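Local coordinates for protein putative O-acetylhomoserine (Thiol)-lyase (Campylobacter jejuni, PDB 4OC9) that probably uses pyridoxal 5'-phosphate to make homocysteine from O-acetylhomoserine and a sulfur donor, at residues V81-L95 with F258-A272. Residues are numbered along the deposited sequence; the frame is centred on the assembly and turned at random.
Sequences VASGMAACFYALINL and FSIRVIITWLRDLGA
Tyr90 of helix 84-93 pushes its ring as a knob into a hole formed by Val262, Trp266, Leu267 and Leu270 of helix 258-270. This steep helix-helix crossing, at 107°, lies in the large PLP-binding domain of the aminotransferase-like fold. Trp266 CB sits over one face of the tyrosine ring, 3.8 Å from its centroid, and the edge of the indole points at the Tyr90 face (edge-to-face, planes 51° apart). At the far end of the ring, Tyr90 OH accepts the backbone N-H of Ala272 at 2.9 Å, just beyond Gly271, which leaves the helical conformation with positive phi. One turn on, Asn94 joins three partners, its CG anti to the backbone N (chi1 -162°). OD1 takes the indole N-H of Trp266 NE1 at 2.9 Å, nearly in the ring plane, and ND2 donates to Phe258 O while lying over the centre of the Phe258 ring, 3.2 Å above its plane. Arg261 bends at chi3 and NH2 bonds to Asn94 O, which lies in the guanidinium plane. Ile93 CD1 packs on one face of the Trp266 six-membered ring, and Thr265 CG2 covers the opposite face. Farther out, Val81 and Tyr90 rest on Leu219 of strand 217-221. Ser83 is the N-cap of helix 84-93, its OG accepting from Ala86 N and hydrogen-bonded to Gly271 O of the second subunit; Gly84 N and Met85 N (a selenomethionine) hold the cofactor phosphate of the modified lysine at position 206. Ala82 N donates to Ala272 O at 2.8 Å, coming from above the carbonyl plane.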
loop_
_atom_site.group_PDB
_atom_site.type_symbol
_atom_site.label_atom_id
_atom_site.label_comp_id
_atom_site.label_asym_id
_atom_site.label_seq_id
_atom_site.Cartn_x
_atom_site.Cartn_y
_atom_site.Cartn_z
ATOM N N VAL D 81 -11.249 -2.607 13.743
ATOM C CA VAL D 81 -10.199 -2.220 14.635
ATOM C C VAL D 81 -8.886 -2.874 14.219
ATOM O O VAL D 81 -8.867 -3.699 13.318
ATOM C CB VAL D 81 -10.575 -2.501 16.093
ATOM C CG1 VAL D 81 -11.732 -1.622 16.476
ATOM C CG2 VAL D 81 -10.930 -3.940 16.297
ATOM N N ALA D 82 -7.783 -2.502 14.877
ATOM C CA ALA D 82 -6.442 -3.014 14.494
ATOM C C ALA D 82 -6.208 -4.511 14.473
ATOM O O ALA D 82 -5.320 -4.975 13.794
ATOM C CB ALA D 82 -5.381 -2.350 15.338
ATOM N N SER D 83 -6.948 -5.244 15.287
ATOM C CA SER D 83 -6.781 -6.681 15.331
ATOM C C SER D 83 -7.935 -7.342 16.015
ATOM O O SER D 83 -8.753 -6.699 16.624
ATOM C CB SER D 83 -5.537 -7.049 16.114
ATOM O OG SER D 83 -5.683 -6.714 17.478
ATOM N N GLY D 84 -7.997 -8.661 15.845
ATOM C CA GLY D 84 -9.039 -9.502 16.441
ATOM C C GLY D 84 -8.985 -9.382 17.967
ATOM O O GLY D 84 -10.006 -9.304 18.620
HETATM N N MSE D 85 -7.783 -9.345 18.519
HETATM C CA MSE D 85 -7.614 -9.204 19.963
HETATM C C MSE D 85 -8.178 -7.885 20.383
HETATM O O MSE D 85 -8.924 -7.808 21.347
HETATM C CB MSE D 85 -6.152 -9.216 20.370
HETATM C CG MSE D 85 -5.507 -10.591 20.312
HETATM SE SE MSE D 85 -6.599 -11.975 21.222
HETATM C CE MSE D 85 -6.719 -11.113 22.977
ATOM N N ALA D 86 -7.839 -6.826 19.657
ATOM C CA ALA D 86 -8.352 -5.511 19.981
ATOM C C ALA D 86 -9.863 -5.534 19.956
ATOM O O ALA D 86 -10.505 -4.903 20.791
ATOM C CB ALA D 86 -7.832 -4.465 19.016
ATOM N N ALA D 87 -10.442 -6.256 19.003
ATOM C CA ALA D 87 -11.899 -6.378 18.903
ATOM C C ALA D 87 -12.465 -7.082 20.156
ATOM O O ALA D 87 -13.502 -6.668 20.690
ATOM C CB ALA D 87 -12.288 -7.148 17.648
ATOM N N CYS D 88 -11.830 -8.173 20.591
ATOM C CA CYS D 88 -12.288 -8.910 21.790
ATOM C C CYS D 88 -12.170 -7.986 23.025
ATOM O O CYS D 88 -13.114 -7.833 23.782
ATOM C CB CYS D 88 -11.518 -10.208 21.984
ATOM S SG CYS D 88 -11.772 -11.463 20.705
ATOM N N PHE D 89 -11.025 -7.312 23.151
ATOM C CA PHE D 89 -10.759 -6.371 24.247
ATOM C C PHE D 89 -11.815 -5.248 24.284
ATOM O O PHE D 89 -12.461 -5.026 25.307
ATOM C CB PHE D 89 -9.318 -5.898 24.158
ATOM C CG PHE D 89 -9.010 -4.740 25.021
ATOM C CD1 PHE D 89 -9.192 -4.805 26.377
ATOM C CD2 PHE D 89 -8.394 -3.613 24.474
ATOM C CE1 PHE D 89 -8.862 -3.722 27.185
ATOM C CE2 PHE D 89 -8.040 -2.543 25.254
ATOM C CZ PHE D 89 -8.277 -2.592 26.629
ATOM N N TYR D 90 -11.976 -4.551 23.169
ATOM C CA TYR D 90 -12.962 -3.474 23.038
ATOM C C TYR D 90 -14.389 -3.917 23.332
ATOM O O TYR D 90 -15.141 -3.174 23.944
ATOM C CB TYR D 90 -12.846 -2.854 21.638
ATOM C CG TYR D 90 -11.778 -1.790 21.512
ATOM C CD1 TYR D 90 -10.588 -1.876 22.227
ATOM C CD2 TYR D 90 -11.876 -0.803 20.541
ATOM C CE1 TYR D 90 -9.610 -0.916 22.107
ATOM C CE2 TYR D 90 -10.885 0.149 20.388
ATOM C CZ TYR D 90 -9.752 0.081 21.168
ATOM O OH TYR D 90 -8.753 1.014 21.021
ATOM N N ALA D 91 -14.753 -5.125 22.925
ATOM C CA ALA D 91 -16.113 -5.626 23.168
ATOM C C ALA D 91 -16.372 -5.851 24.670
ATOM O O ALA D 91 -17.420 -5.466 25.195
ATOM C CB ALA D 91 -16.377 -6.884 22.397
ATOM N N LEU D 92 -15.392 -6.418 25.352
ATOM C CA LEU D 92 -15.498 -6.660 26.777
ATOM C C LEU D 92 -15.502 -5.360 27.618
ATOM O O LEU D 92 -16.398 -5.133 28.452
ATOM C CB LEU D 92 -14.375 -7.603 27.216
ATOM C CG LEU D 92 -14.492 -9.013 26.599
ATOM C CD1 LEU D 92 -13.236 -9.850 26.810
ATOM C CD2 LEU D 92 -15.718 -9.745 27.129
ATOM N N ILE D 93 -14.513 -4.496 27.395
ATOM C CA ILE D 93 -14.438 -3.234 28.160
ATOM C C ILE D 93 -15.579 -2.298 27.840
ATOM O O ILE D 93 -15.849 -1.412 28.632
ATOM C CB ILE D 93 -13.103 -2.482 28.007
ATOM C CG1 ILE D 93 -12.906 -2.046 26.545
ATOM C CG2 ILE D 93 -11.961 -3.347 28.532
ATOM C CD1 ILE D 93 -11.601 -1.329 26.275
ATOM N N ASN D 94 -16.265 -2.486 26.718
ATOM C CA ASN D 94 -17.356 -1.585 26.407
ATOM C C ASN D 94 -18.551 -1.973 27.264
ATOM O O ASN D 94 -19.541 -1.244 27.337
ATOM C CB ASN D 94 -17.776 -1.694 24.946
ATOM C CG ASN D 94 -18.588 -0.499 24.487
ATOM O OD1 ASN D 94 -18.367 0.626 24.954
ATOM N ND2 ASN D 94 -19.431 -0.699 23.503
ATOM N N LEU D 95 -18.456 -3.155 27.873
ATOM C CA LEU D 95 -19.500 -3.719 28.724
ATOM C C LEU D 95 -19.137 -3.834 30.203
ATOM O O LEU D 95 -19.995 -3.619 31.054
ATOM C CB LEU D 95 -19.851 -5.116 28.222
ATOM C CG LEU D 95 -20.420 -5.199 26.805
ATOM C CD1 LEU D 95 -20.540 -6.639 26.347
ATOM C CD2 LEU D 95 -21.751 -4.470 26.721
ATOM N N PHE D 258 -23.865 1.036 21.301
ATOM C CA PHE D 258 -22.736 0.151 21.622
ATOM C C PHE D 258 -21.561 0.553 20.717
ATOM O O PHE D 258 -20.443 0.786 21.191
ATOM C CB PHE D 258 -23.101 -1.315 21.420
ATOM C CG PHE D 258 -21.954 -2.263 21.649
ATOM C CD1 PHE D 258 -21.046 -2.553 20.605
ATOM C CD2 PHE D 258 -21.804 -2.917 22.847
ATOM C CE1 PHE D 258 -20.010 -3.459 20.792
ATOM C CE2 PHE D 258 -20.756 -3.820 23.045
ATOM C CZ PHE D 258 -19.862 -4.088 22.013
ATOM N N SER D 259 -21.848 0.662 19.420
ATOM C CA SER D 259 -20.834 1.038 18.436
ATOM C C SER D 259 -20.360 2.486 18.671
ATOM O O SER D 259 -19.170 2.788 18.540
ATOM C CB SER D 259 -21.360 0.851 17.011
ATOM O OG SER D 259 -21.635 -0.521 16.761
ATOM N N ILE D 260 -21.294 3.368 19.011
ATOM C CA ILE D 260 -20.942 4.760 19.269
ATOM C C ILE D 260 -19.940 4.853 20.388
ATOM O O ILE D 260 -18.964 5.590 20.282
ATOM C CB ILE D 260 -22.170 5.626 19.619
ATOM C CG1 ILE D 260 -23.079 5.810 18.396
ATOM C CG2 ILE D 260 -21.757 6.996 20.111
ATOM C CD1 ILE D 260 -22.440 6.465 17.169
ATOM N N ARG D 261 -20.145 4.091 21.455
ATOM C CA ARG D 261 -19.208 4.178 22.551
ATOM C C ARG D 261 -17.841 3.655 22.105
ATOM O O ARG D 261 -16.822 4.210 22.452
ATOM C CB ARG D 261 -19.740 3.534 23.855
ATOM C CG ARG D 261 -18.885 3.993 25.032
ATOM C CD ARG D 261 -19.468 3.845 26.453
ATOM N NE ARG D 261 -19.218 2.599 27.115
ATOM C CZ ARG D 261 -18.363 2.397 28.120
ATOM N NH1 ARG D 261 -17.678 3.363 28.734
ATOM N NH2 ARG D 261 -18.269 1.173 28.584
ATOM N N VAL D 262 -17.826 2.590 21.316
ATOM C CA VAL D 262 -16.560 2.039 20.838
ATOM C C VAL D 262 -15.761 3.141 20.117
ATOM O O VAL D 262 -14.538 3.234 20.247
ATOM C CB VAL D 262 -16.764 0.868 19.853
ATOM C CG1 VAL D 262 -15.430 0.430 19.267
ATOM C CG2 VAL D 262 -17.461 -0.305 20.516
ATOM N N ILE D 263 -16.461 3.963 19.355
ATOM C CA ILE D 263 -15.809 5.013 18.625
ATOM C C ILE D 263 -15.377 6.214 19.454
ATOM O O ILE D 263 -14.173 6.559 19.499
ATOM C CB ILE D 263 -16.695 5.552 17.499
ATOM C CG1 ILE D 263 -16.957 4.461 16.463
ATOM C CG2 ILE D 263 -16.002 6.726 16.830
ATOM C CD1 ILE D 263 -17.888 4.866 15.342
ATOM N N ILE D 264 -16.346 6.859 20.091
ATOM C CA ILE D 264 -16.057 8.072 20.874
ATOM C C ILE D 264 -15.226 7.852 22.141
ATOM O O ILE D 264 -14.669 8.808 22.689
ATOM C CB ILE D 264 -17.333 8.854 21.218
ATOM C CG1 ILE D 264 -18.189 8.119 22.256
ATOM C CG2 ILE D 264 -18.079 9.176 19.938
ATOM C CD1 ILE D 264 -19.409 8.906 22.698
ATOM N N THR D 265 -15.143 6.606 22.594
ATOM C CA THR D 265 -14.369 6.340 23.781
ATOM C C THR D 265 -13.172 5.401 23.580
ATOM O O THR D 265 -12.033 5.845 23.701
ATOM C CB THR D 265 -15.254 5.784 24.914
ATOM O OG1 THR D 265 -16.333 6.686 25.176
ATOM C CG2 THR D 265 -14.437 5.587 26.172
ATOM N N TRP D 266 -13.412 4.153 23.174
ATOM C CA TRP D 266 -12.312 3.204 23.016
ATOM C C TRP D 266 -11.355 3.482 21.841
ATOM O O TRP D 266 -10.136 3.363 22.001
ATOM C CB TRP D 266 -12.840 1.804 23.032
ATOM C CG TRP D 266 -13.769 1.582 24.222
ATOM C CD1 TRP D 266 -15.097 1.286 24.171
ATOM C CD2 TRP D 266 -13.467 1.786 25.603
ATOM N NE1 TRP D 266 -15.605 1.189 25.421
ATOM C CE2 TRP D 266 -14.633 1.506 26.325
ATOM C CE3 TRP D 266 -12.305 2.127 26.307
ATOM C CZ2 TRP D 266 -14.693 1.572 27.740
ATOM C CZ3 TRP D 266 -12.358 2.184 27.706
ATOM C CH2 TRP D 266 -13.546 1.899 28.404
ATOM N N LEU D 267 -11.877 3.802 20.669
ATOM C CA LEU D 267 -10.991 4.129 19.562
ATOM C C LEU D 267 -10.352 5.486 19.834
ATOM O O LEU D 267 -9.148 5.631 19.727
ATOM C CB LEU D 267 -11.692 4.171 18.193
ATOM C CG LEU D 267 -11.940 2.847 17.506
ATOM C CD1 LEU D 267 -12.844 2.979 16.293
ATOM C CD2 LEU D 267 -10.586 2.259 17.113
ATOM N N ARG D 268 -11.166 6.451 20.223
ATOM C CA ARG D 268 -10.644 7.773 20.469
ATOM C C ARG D 268 -9.572 7.860 21.514
ATOM O O ARG D 268 -8.578 8.539 21.318
ATOM C CB ARG D 268 -11.766 8.728 20.839
ATOM C CG ARG D 268 -11.291 10.162 20.944
ATOM C CD ARG D 268 -12.449 11.132 21.098
ATOM N NE ARG D 268 -12.006 12.529 20.919
ATOM C CZ ARG D 268 -12.802 13.604 20.939
ATOM N NH1 ARG D 268 -14.111 13.492 21.144
ATOM N NH2 ARG D 268 -12.282 14.807 20.753
ATOM N N ASP D 269 -9.747 7.153 22.618
ATOM C CA ASP D 269 -8.759 7.224 23.706
ATOM C C ASP D 269 -7.711 6.098 23.760
ATOM O O ASP D 269 -6.620 6.321 24.244
ATOM C CB ASP D 269 -9.504 7.320 25.056
ATOM C CG ASP D 269 -10.492 8.516 25.127
ATOM O OD1 ASP D 269 -10.475 9.401 24.245
ATOM O OD2 ASP D 269 -11.302 8.556 26.089
ATOM N N LEU D 270 -8.073 4.884 23.365
ATOM C CA LEU D 270 -7.120 3.745 23.398
ATOM C C LEU D 270 -6.411 3.572 22.059
ATOM O O LEU D 270 -5.298 3.033 22.000
ATOM C CB LEU D 270 -7.761 2.459 23.899
ATOM C CG LEU D 270 -8.030 2.242 25.410
ATOM C CD1 LEU D 270 -8.529 3.501 26.059
ATOM C CD2 LEU D 270 -8.924 1.058 25.835
ATOM N N GLY D 271 -7.069 4.014 20.989
ATOM C CA GLY D 271 -6.481 4.002 19.659
ATOM C C GLY D 271 -6.004 2.800 18.898
ATOM O O GLY D 271 -4.957 2.876 18.248
ATOM N N ALA D 272 -6.747 1.711 18.975
ATOM C CA ALA D 272 -6.405 0.482 18.266
ATOM C C ALA D 272 -7.093 0.563 16.900
ATOM O O ALA D 272 -7.919 -0.250 16.521
ATOM C CB ALA D 272 -6.860 -0.727 19.029
#